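Local structure of Lmo2445 protein (Listeria monocytogenes EGD-e, 5HZL) at residues A[161-166]-A[186-191]. The protein is of unknown function but is a secreted internalin-like protein with leucine-rich repeats that binds calcium ions. Residues are numbered along the deposited sequence; the frame is centred on the assembly and turned at random.
Sequences IAEDIW and PEDIFL. With CA (calcium ion), chain D.
Glu163 and Glu187 share nearly the same torsions: each CG stands beside its backbone N (chi1 -66° and -68°), and each chain runs extended beyond it. The two side chains lie side by side and point the same way. Their carboxylates, with planes 34° apart, hold one calcium ion through a single oxygen each. Glu163 OE1 is 2.5 Å from the calcium and Glu187 OE2 is 2.6 Å from it. The ion probably offsets the repulsion between these two oxygens. Both side chains also touch Gln227 of helix 223-227, in the part of the chain that follows the repeats. Glu187 OE1 lies near Asp230 OD2, a like charge; Asp230 is a further ligand of this site seen for the protein, though not bound to the ion here.

The contact joins the connection between strands 149-151 and 174-176 to the next one, between strands 174-176 and 197-199, in the leucine-rich repeat solenoid. A type I beta turn from Ala162 to Ile165 sits against the start of helix 187-191, where Pro186 takes the N-cap position. In the first turn of the helix, Asp188 N donates to Glu163 O over 3.1 Å, a bent bond tilted from the carbonyl plane. A water gives a second bond to Glu163 O, at 2.7 Å. The same water donates to Ile165 O and accepts from Ile189 N, so it stitches the turn to the helix.

Apolar groups pack around Pro186. Ile161 CD1 lies 3.8 Å from Pro186 CD, and Trp166 CZ3 lies 4.2 Å from Pro186 CG. Ile165 CD1 covers one face of that indole, while its NE1 is bonded to Pro139 O.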
loop_
_atom_site.group_PDB
_atom_site.type_symbol
_atom_site.label_atom_id
_atom_site.label_comp_id
_atom_site.label_asym_id
_atom_site.label_seq_id
_atom_site.Cartn_x
_atom_site.Cartn_y
_atom_site.Cartn_z
ATOM N N ILE A 161 -6.123 8.228 6.807
ATOM C CA ILE A 161 -6.122 8.698 5.417
ATOM C C ILE A 161 -7.316 9.623 5.220
ATOM O O ILE A 161 -8.403 9.377 5.745
ATOM C CB ILE A 161 -6.078 7.595 4.352
ATOM C CG1 ILE A 161 -7.308 6.696 4.373
ATOM C CG2 ILE A 161 -4.822 6.761 4.546
ATOM C CD1 ILE A 161 -7.247 5.670 3.263
ATOM N N ALA A 162 -7.085 10.683 4.456
ATOM C CA ALA A 162 -8.090 11.694 4.204
ATOM C C ALA A 162 -9.319 11.185 3.456
ATOM O O ALA A 162 -9.243 10.235 2.683
ATOM C CB ALA A 162 -7.460 12.864 3.465
ATOM N N GLU A 163 -10.454 11.826 3.723
ATOM C CA GLU A 163 -11.707 11.496 3.066
ATOM C C GLU A 163 -11.587 11.723 1.562
ATOM O O GLU A 163 -12.132 10.950 0.787
ATOM C CB GLU A 163 -12.898 12.317 3.633
ATOM C CG GLU A 163 -13.271 12.017 5.090
ATOM C CD GLU A 163 -14.543 12.738 5.590
ATOM O OE1 GLU A 163 -15.007 12.430 6.717
ATOM O OE2 GLU A 163 -15.112 13.605 4.880
ATOM N N ASP A 164 -10.841 12.757 1.172
ATOM C CA ASP A 164 -10.674 13.140 -0.251
ATOM C C ASP A 164 -9.518 12.537 -1.099
ATOM O O ASP A 164 -9.354 12.932 -2.265
ATOM C CB ASP A 164 -10.732 14.691 -0.409
ATOM C CG ASP A 164 -9.644 15.443 0.375
ATOM O OD1 ASP A 164 -8.726 14.819 0.939
ATOM O OD2 ASP A 164 -9.717 16.691 0.419
ATOM N N ILE A 165 -8.739 11.585 -0.581
ATOM C CA ILE A 165 -7.683 11.036 -1.441
ATOM C C ILE A 165 -8.275 10.131 -2.520
ATOM O O ILE A 165 -9.382 9.592 -2.382
ATOM C CB ILE A 165 -6.541 10.278 -0.713
ATOM C CG1 ILE A 165 -6.985 8.928 -0.143
ATOM C CG2 ILE A 165 -5.898 11.161 0.357
ATOM C CD1 ILE A 165 -5.805 8.141 0.388
ATOM N N TRP A 166 -7.495 9.987 -3.583
ATOM C CA TRP A 166 -7.816 9.182 -4.742
ATOM C C TRP A 166 -9.050 9.673 -5.536
ATOM O O TRP A 166 -9.794 8.883 -6.135
ATOM C CB TRP A 166 -7.869 7.685 -4.377
ATOM C CG TRP A 166 -6.617 7.179 -3.663
ATOM C CD1 TRP A 166 -5.316 7.463 -3.988
ATOM C CD2 TRP A 166 -6.556 6.227 -2.591
ATOM N NE1 TRP A 166 -4.459 6.805 -3.143
ATOM C CE2 TRP A 166 -5.191 6.029 -2.284
ATOM C CE3 TRP A 166 -7.521 5.537 -1.844
ATOM C CZ2 TRP A 166 -4.770 5.168 -1.261
ATOM C CZ3 TRP A 166 -7.101 4.686 -0.831
ATOM C CH2 TRP A 166 -5.734 4.511 -0.550
ATOM N N PRO A 186 -11.474 6.131 3.296
ATOM C CA PRO A 186 -11.443 7.107 2.204
ATOM C C PRO A 186 -12.897 7.234 1.713
ATOM O O PRO A 186 -13.286 6.614 0.730
ATOM C CB PRO A 186 -10.537 6.450 1.167
ATOM C CG PRO A 186 -10.658 4.996 1.422
ATOM C CD PRO A 186 -10.914 4.831 2.885
ATOM N N GLU A 187 -13.687 8.032 2.424
ATOM C CA GLU A 187 -15.107 8.195 2.111
ATOM C C GLU A 187 -15.497 8.653 0.719
ATOM O O GLU A 187 -16.323 8.010 0.080
ATOM C CB GLU A 187 -15.793 9.121 3.118
ATOM C CG GLU A 187 -15.894 8.532 4.507
ATOM C CD GLU A 187 -16.769 9.357 5.422
ATOM O OE1 GLU A 187 -17.335 8.757 6.358
ATOM O OE2 GLU A 187 -16.918 10.589 5.200
ATOM N N ASP A 188 -14.922 9.760 0.262
ATOM C CA ASP A 188 -15.281 10.304 -1.049
ATOM C C ASP A 188 -15.320 9.281 -2.177
ATOM O O ASP A 188 -16.345 9.153 -2.855
ATOM C CB ASP A 188 -14.359 11.460 -1.466
ATOM C CG ASP A 188 -14.509 12.701 -0.595
ATOM O OD1 ASP A 188 -15.064 12.633 0.517
ATOM O OD2 ASP A 188 -14.049 13.766 -1.052
ATOM N N ILE A 189 -14.221 8.549 -2.352
ATOM C CA ILE A 189 -14.118 7.566 -3.429
ATOM C C ILE A 189 -15.154 6.439 -3.311
ATOM O O ILE A 189 -15.724 6.039 -4.332
ATOM C CB ILE A 189 -12.669 7.028 -3.592
ATOM C CG1 ILE A 189 -12.477 6.330 -4.945
ATOM C CG2 ILE A 189 -12.261 6.145 -2.423
ATOM C CD1 ILE A 189 -12.685 7.238 -6.145
ATOM N N PHE A 190 -15.421 5.935 -2.100
ATOM C CA PHE A 190 -16.434 4.883 -1.960
ATOM C C PHE A 190 -17.857 5.392 -2.183
ATOM O O PHE A 190 -18.698 4.655 -2.693
ATOM C CB PHE A 190 -16.367 4.144 -0.621
ATOM C CG PHE A 190 -15.103 3.366 -0.407
ATOM C CD1 PHE A 190 -14.616 2.503 -1.386
ATOM C CD2 PHE A 190 -14.458 3.405 0.807
ATOM C CE1 PHE A 190 -13.460 1.768 -1.183
ATOM C CE2 PHE A 190 -13.306 2.659 1.018
ATOM C CZ PHE A 190 -12.804 1.838 0.022
ATOM N N LEU A 191 -18.117 6.644 -1.812
ATOM C CA LEU A 191 -19.445 7.252 -1.973
ATOM C C LEU A 191 -19.710 7.861 -3.347
ATOM O O LEU A 191 -20.860 8.157 -3.664
ATOM C CB LEU A 191 -19.678 8.324 -0.904
ATOM C CG LEU A 191 -19.629 7.860 0.553
ATOM C CD1 LEU A 191 -19.825 9.066 1.459
ATOM C CD2 LEU A 191 -20.666 6.783 0.842
HETATM CA CA CA D . -17.543 12.335 6.963
HETATM O O HOH W 1 -11.898 8.960 -1.084
#